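Long-range contact in CaaX farnesyltransferase alpha subunit Ram2 (Aspergillus fumigatus, PDB 4LNB), which is the alpha subunit of a heterodimeric enzyme that probably transfers farnesyl, and perhaps geranylgeranyl, groups to CaaX proteins: residues N84-T89 against N122-H127. The protein carries 1 engineered substitution. Numbering follows the deposited sequence.
Sequences NPAHYT and NYQIWH. With ED5 (tert-butyl 4-({(2-{(4-cyanophenyl)[(1-methyl-1H-imidazol-5-yl)methyl]amino}ethyl)[(2-methylphenyl)sulfonyl]amino}methyl)piperidine-1-carboxylate), chain H; EDO (1,2-ethanediol), chain E.
A single side-chain-to-backbone hydrogen bond joins P85 to N122, tying together two turns that each lead into a helix, 88-100 and 124-133, in successive alpha-subunit repeats. N122 ND2 donates an N-H to P85 O over 3.0 Å, fairly straight at 157° on the donor side. The donor stands above the P85 carbonyl plane, while the oxygen lies close to the amide plane of N122. The same nitrogen rests against the proline ring, with ND2 3.6 Å from P85 CB. N122 can reach across because its CG is anti to the backbone N (chi1 -175°), which carries the amide out to the proline. Its other end turns back on its own chain: OD1 accepts from I125 N at 2.9 Å, nearly in line with the C=O. One asparagine therefore makes a capping bond in the turn that leads into its own helix and also bonds the neighbouring turn, and each bond helps fix the rotation of the amide. P85 O also accepts from W91 NE1 of helix 88-100.

On the partner side the type I turn from N84 to H87 presents that carbonyl; N84 OD1 also accepts from A86 N (3.1 Å), an Asx turn within it, and H87 ND1 caps V90 N. Beside the bond, in the modelled conformer, Q124 lies near A86. One ring face of Y123 meets the nitrile nitrogen of the inhibitor, ED5 NAF, 3.7 Å from CZ. Y88 OH and H127 NE2 hydrogen-bond to the beta subunit Ram1. Helix-start turns linked between adjacent helical hairpins suit the TPR-like prenyltransferase alpha-subunit superhelix, here along its face toward the beta subunit and inhibitor.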
ATOM      1  N   ASN A  84       3.583  11.422 -22.557  1.00 15.81           N
ATOM      2  CA  ASN A  84       2.981  10.955 -21.313  1.00 15.76           C
ATOM      3  C   ASN A  84       3.323   9.496 -21.032  1.00 14.67           C
ATOM      4  O   ASN A  84       2.600   8.595 -21.451  1.00 14.98           O
ATOM      5  CB  ASN A  84       1.461  11.144 -21.358  1.00 15.05           C
ATOM      6  CG  ASN A  84       0.770  10.635 -20.108  1.00 17.49           C
ATOM      7  OD1 ASN A  84       1.399  10.461 -19.062  1.00 19.65           O
ATOM      8  ND2 ASN A  84      -0.532  10.387 -20.210  1.00 16.16           N
ATOM      9  N   PRO A  85       4.428   9.259 -20.310  1.00 16.53           N
ATOM     10  CA  PRO A  85       4.864   7.895 -19.981  1.00 17.20           C
ATOM     11  C   PRO A  85       3.985   7.208 -18.934  1.00 17.34           C
ATOM     12  O   PRO A  85       4.193   6.030 -18.646  1.00 17.32           O
ATOM     13  CB  PRO A  85       6.285   8.101 -19.442  1.00 18.83           C
ATOM     14  CG  PRO A  85       6.315   9.508 -18.968  1.00 23.31           C
ATOM     15  CD  PRO A  85       5.405  10.275 -19.883  1.00 20.86           C
ATOM     16  N   ALA A  86       3.014   7.930 -18.383  1.00 16.05           N
ATOM     17  CA  ALA A  86       2.101   7.355 -17.397  1.00 19.12           C
ATOM     18  C   ALA A  86       0.808   6.862 -18.048  1.00 20.92           C
ATOM     19  O   ALA A  86      -0.194   6.643 -17.374  1.00 21.25           O
ATOM     20  CB  ALA A  86       1.799   8.368 -16.302  1.00 18.95           C
ATOM     21  N   HIS A  87       0.841   6.688 -19.365  1.00 18.42           N
ATOM     22  CA  HIS A  87      -0.301   6.181 -20.116  1.00 15.61           C
ATOM     23  C   HIS A  87      -0.229   4.653 -20.152  1.00 17.39           C
ATOM     24  O   HIS A  87       0.429   4.089 -21.025  1.00 18.17           O
ATOM     25  CB  HIS A  87      -0.235   6.747 -21.537  1.00 16.30           C
ATOM     26  CG  HIS A  87      -1.501   6.602 -22.324  1.00 21.41           C
ATOM     27  ND1 HIS A  87      -2.057   5.379 -22.631  1.00 20.25           N
ATOM     28  CD2 HIS A  87      -2.298   7.532 -22.905  1.00 25.14           C
ATOM     29  CE1 HIS A  87      -3.152   5.562 -23.349  1.00 24.98           C
ATOM     30  NE2 HIS A  87      -3.321   6.860 -23.528  1.00 23.24           N
ATOM     31  N   TYR A  88      -0.892   3.979 -19.213  1.00 16.91           N
ATOM     32  CA  TYR A  88      -0.749   2.524 -19.082  1.00 14.85           C
ATOM     33  C   TYR A  88      -1.183   1.759 -20.336  1.00 13.96           C
ATOM     34  O   TYR A  88      -0.556   0.768 -20.718  1.00 14.29           O
ATOM     35  CB  TYR A  88      -1.471   1.985 -17.832  1.00 14.36           C
ATOM     36  CG  TYR A  88      -2.979   2.133 -17.857  1.00 14.52           C
ATOM     37  CD1 TYR A  88      -3.792   1.124 -18.369  1.00 13.24           C
ATOM     38  CD2 TYR A  88      -3.590   3.280 -17.363  1.00 17.03           C
ATOM     39  CE1 TYR A  88      -5.175   1.262 -18.396  1.00 15.93           C
ATOM     40  CE2 TYR A  88      -4.966   3.425 -17.387  1.00 17.50           C
ATOM     41  CZ  TYR A  88      -5.754   2.415 -17.904  1.00 16.61           C
ATOM     42  OH  TYR A  88      -7.121   2.572 -17.927  1.00 16.22           O
ATOM     43  N   THR A  89      -2.246   2.231 -20.980  1.00 11.04           N
ATOM     44  CA  THR A  89      -2.769   1.571 -22.171  1.00 14.57           C
ATOM     45  C   THR A  89      -1.737   1.500 -23.300  1.00 13.83           C
ATOM     46  O   THR A  89      -1.610   0.475 -23.973  1.00 13.16           O
ATOM     47  CB  THR A  89      -4.051   2.267 -22.683  1.00 18.06           C
ATOM     48  OG1 THR A  89      -5.075   2.171 -21.686  1.00 14.47           O
ATOM     49  CG2 THR A  89      -4.548   1.621 -23.966  1.00 17.75           C
ATOM     50  N   ASN A 122       8.752   6.282 -12.524  1.00 14.67           N
ATOM     51  CA  ASN A 122       7.741   5.624 -13.352  1.00 14.87           C
ATOM     52  C   ASN A 122       7.807   4.105 -13.224  1.00 12.91           C
ATOM     53  O   ASN A 122       8.833   3.501 -13.534  1.00 14.24           O
ATOM     54  CB  ASN A 122       7.933   6.027 -14.815  1.00 15.26           C
ATOM     55  CG  ASN A 122       6.842   5.487 -15.724  1.00 17.89           C
ATOM     56  OD1 ASN A 122       6.743   4.282 -15.951  1.00 19.17           O
ATOM     57  ND2 ASN A 122       6.028   6.386 -16.264  1.00 18.16           N
ATOM     58  N   TYR A 123       6.713   3.485 -12.790  1.00 11.92           N
ATOM     59  CA  TYR A 123       6.700   2.035 -12.591  1.00 15.63           C
ATOM     60  C   TYR A 123       6.192   1.243 -13.803  1.00 14.96           C
ATOM     61  O   TYR A 123       6.489   0.056 -13.944  1.00 12.29           O
ATOM     62  CB  TYR A 123       5.914   1.656 -11.330  1.00 19.06           C
ATOM     63  CG  TYR A 123       4.441   2.002 -11.374  1.00 23.80           C
ATOM     64  CD1 TYR A 123       3.520   1.124 -11.933  1.00 27.69           C
ATOM     65  CD2 TYR A 123       3.971   3.198 -10.845  1.00 28.80           C
ATOM     66  CE1 TYR A 123       2.174   1.431 -11.972  1.00 33.32           C
ATOM     67  CE2 TYR A 123       2.621   3.514 -10.880  1.00 28.78           C
ATOM     68  CZ  TYR A 123       1.729   2.626 -11.444  1.00 33.24           C
ATOM     69  OH  TYR A 123       0.385   2.926 -11.485  1.00 39.86           O
ATOM     70  N   GLN A 124       5.422   1.897 -14.669  1.00 14.19           N
ATOM     71  CA  GLN A 124       4.888   1.251 -15.866  0.61 13.39           C
ATOM     72  C   GLN A 124       6.009   0.725 -16.760  1.00 12.81           C
ATOM     73  O   GLN A 124       5.896  -0.350 -17.351  1.00 11.71           O
ATOM     74  CB  GLN A 124       4.002   2.221 -16.653  0.61 16.19           C
ATOM     75  CG  GLN A 124       2.727   2.648 -15.929  0.61 19.14           C
ATOM     76  CD  GLN A 124       2.921   3.876 -15.053  0.61 19.82           C
ATOM     77  OE1 GLN A 124       4.046   4.260 -14.736  0.61 17.70           O
ATOM     78  NE2 GLN A 124       1.815   4.502 -14.664  0.61 22.66           N
ATOM     79  N   ILE A 125       7.084   1.500 -16.851  1.00 10.83           N
ATOM     80  CA  ILE A 125       8.283   1.144 -17.603  1.00 14.36           C
ATOM     81  C   ILE A 125       8.847  -0.203 -17.142  1.00 13.22           C
ATOM     82  O   ILE A 125       9.368  -0.982 -17.942  1.00 11.70           O
ATOM     83  CB  ILE A 125       9.364   2.236 -17.412  1.00 15.81           C
ATOM     84  CG1 ILE A 125       8.960   3.527 -18.124  1.00 18.14           C
ATOM     85  CG2 ILE A 125      10.720   1.775 -17.915  1.00 24.13           C
ATOM     86  CD1 ILE A 125       9.793   4.728 -17.707  1.00 17.34           C
ATOM     87  N   TRP A 126       8.734  -0.475 -15.846  1.00 11.40           N
ATOM     88  CA  TRP A 126       9.351  -1.666 -15.275  1.00  9.21           C
ATOM     89  C   TRP A 126       8.500  -2.932 -15.397  1.00 13.72           C
ATOM     90  O   TRP A 126       9.042  -4.035 -15.482  1.00 13.11           O
ATOM     91  CB  TRP A 126       9.856  -1.385 -13.851  1.00  8.74           C
ATOM     92  CG  TRP A 126      11.002  -0.427 -13.936  1.00 10.97           C
ATOM     93  CD1 TRP A 126      10.935   0.941 -13.965  1.00  9.59           C
ATOM     94  CD2 TRP A 126      12.383  -0.762 -14.097  1.00  9.42           C
ATOM     95  NE1 TRP A 126      12.194   1.472 -14.102  1.00 10.59           N
ATOM     96  CE2 TRP A 126      13.101   0.448 -14.187  1.00 10.06           C
ATOM     97  CE3 TRP A 126      13.088  -1.971 -14.162  1.00  9.27           C
ATOM     98  CZ2 TRP A 126      14.486   0.484 -14.337  1.00 11.16           C
ATOM     99  CZ3 TRP A 126      14.465  -1.930 -14.311  1.00  9.55           C
ATOM    100  CH2 TRP A 126      15.147  -0.713 -14.394  1.00 12.44           C
ATOM    101  N   HIS A 127       7.178  -2.782 -15.448  1.00 11.17           N
ATOM    102  CA  HIS A 127       6.350  -3.914 -15.850  1.00 11.03           C
ATOM    103  C   HIS A 127       6.605  -4.262 -17.318  1.00  9.68           C
ATOM    104  O   HIS A 127       6.690  -5.435 -17.686  1.00 10.41           O
ATOM    105  CB  HIS A 127       4.862  -3.648 -15.647  1.00 14.76           C
ATOM    106  CG  HIS A 127       3.995  -4.762 -16.147  1.00 14.51           C
ATOM    107  ND1 HIS A 127       3.957  -5.999 -15.542  1.00 13.41           N
ATOM    108  CD2 HIS A 127       3.171  -4.840 -17.217  1.00 12.51           C
ATOM    109  CE1 HIS A 127       3.131  -6.787 -16.209  1.00 14.06           C
ATOM    110  NE2 HIS A 127       2.637  -6.105 -17.226  1.00 14.42           N
TER
HETATM  111  OAG ED5 H 603       0.919  16.348  -7.388  1.00 52.33           O
HETATM  112  CBE ED5 H 603       0.355  15.542  -8.096  1.00 51.71           C
HETATM  113  OBD ED5 H 603       0.072  15.883  -9.444  1.00 58.87           O
HETATM  114  CBP ED5 H 603       1.085  16.200 -10.412  1.00 61.06           C
HETATM  115  CAC ED5 H 603       0.601  15.794 -11.752  1.00 60.85           C
HETATM  116  CAD ED5 H 603       1.385  17.654 -10.440  1.00 62.40           C
HETATM  117  CAE ED5 H 603       2.373  15.428 -10.094  1.00 60.50           C
HETATM  118  NBL ED5 H 603       0.352  14.119  -7.685  1.00 44.44           N
HETATM  119  CAX ED5 H 603       1.022  13.664  -6.458  1.00 42.25           C
HETATM  120  CAV ED5 H 603       0.133  12.816  -5.597  1.00 38.40           C
HETATM  121  CAW ED5 H 603      -0.302  13.056  -8.442  1.00 40.56           C
HETATM  122  CAU ED5 H 603      -1.171  12.171  -7.587  1.00 38.13           C
HETATM  123  CBK ED5 H 603      -0.506  11.707  -6.343  1.00 34.79           C
HETATM  124  CBB ED5 H 603       0.543  10.624  -6.680  1.00 32.93           C
HETATM  125  NBN ED5 H 603       0.043   9.419  -7.466  1.00 35.36           N
HETATM  126  SBQ ED5 H 603       1.235   8.814  -8.483  1.00 47.95           S
HETATM  127  OAI ED5 H 603       1.068   7.401  -8.708  1.00 49.22           O
HETATM  128  OAH ED5 H 603       2.530   9.038  -7.896  1.00 45.56           O
HETATM  129  CBJ ED5 H 603       1.168   9.710 -10.026  1.00 49.31           C
HETATM  130  CAN ED5 H 603       2.276  10.483 -10.396  1.00 48.20           C
HETATM  131  CAL ED5 H 603       2.268  11.219 -11.614  1.00 48.73           C
HETATM  132  CAK ED5 H 603       1.152  11.174 -12.445  1.00 48.36           C
HETATM  133  CAM ED5 H 603       0.042  10.410 -12.082  1.00 48.64           C
HETATM  134  CBF ED5 H 603       0.044   9.671 -10.863  1.00 48.82           C
HETATM  135  CAA ED5 H 603      -1.164   8.867 -10.513  1.00 47.63           C
HETATM  136  CAZ ED5 H 603      -0.610   8.362  -6.579  1.00 29.67           C
HETATM  137  CAY ED5 H 603       0.098   7.907  -5.273  1.00 25.84           C
HETATM  138  NBM ED5 H 603       1.364   7.179  -5.385  1.00 21.55           N
HETATM  139  CBH ED5 H 603       1.384   5.803  -5.984  1.00 21.64           C
HETATM  140  CAQ ED5 H 603       2.596   5.240  -6.399  1.00 19.32           C
HETATM  141  CAO ED5 H 603       2.605   3.954  -6.965  1.00 21.13           C
HETATM  142  CAR ED5 H 603       0.178   5.086  -6.131  1.00 23.82           C
HETATM  143  CAP ED5 H 603       0.187   3.809  -6.693  1.00 25.28           C
HETATM  144  CBG ED5 H 603       1.399   3.242  -7.109  1.00 27.81           C
HETATM  145  CAJ ED5 H 603       1.402   1.884  -7.711  1.00 34.03           C
HETATM  146  NAF ED5 H 603       1.395   0.688  -8.274  1.00 39.49           N
HETATM  147  CBA ED5 H 603       2.620   7.790  -4.903  1.00 19.26           C
HETATM  148  CBI ED5 H 603       2.703   8.002  -3.395  1.00 14.26           C
HETATM  149  CAS ED5 H 603       2.383   9.164  -2.695  1.00 13.43           C
HETATM  150  NBC ED5 H 603       2.593   8.917  -1.399  1.00 11.06           N
HETATM  151  CAT ED5 H 603       3.011   7.662  -1.275  1.00  9.75           C
HETATM  152  NBO ED5 H 603       3.079   7.100  -2.495  1.00 13.49           N
HETATM  153  CAB ED5 H 603       3.505   5.735  -2.781  1.00 13.99           C
HETATM  154  C1  EDO E 403      -6.492   7.598 -25.457  1.00 32.65           C
HETATM  155  O1  EDO E 403      -5.598   8.261 -24.644  1.00 31.96           O
HETATM  156  C2  EDO E 403      -5.977   6.422 -26.214  1.00 36.06           C
HETATM  157  O2  EDO E 403      -5.655   5.298 -25.481  1.00 34.86           O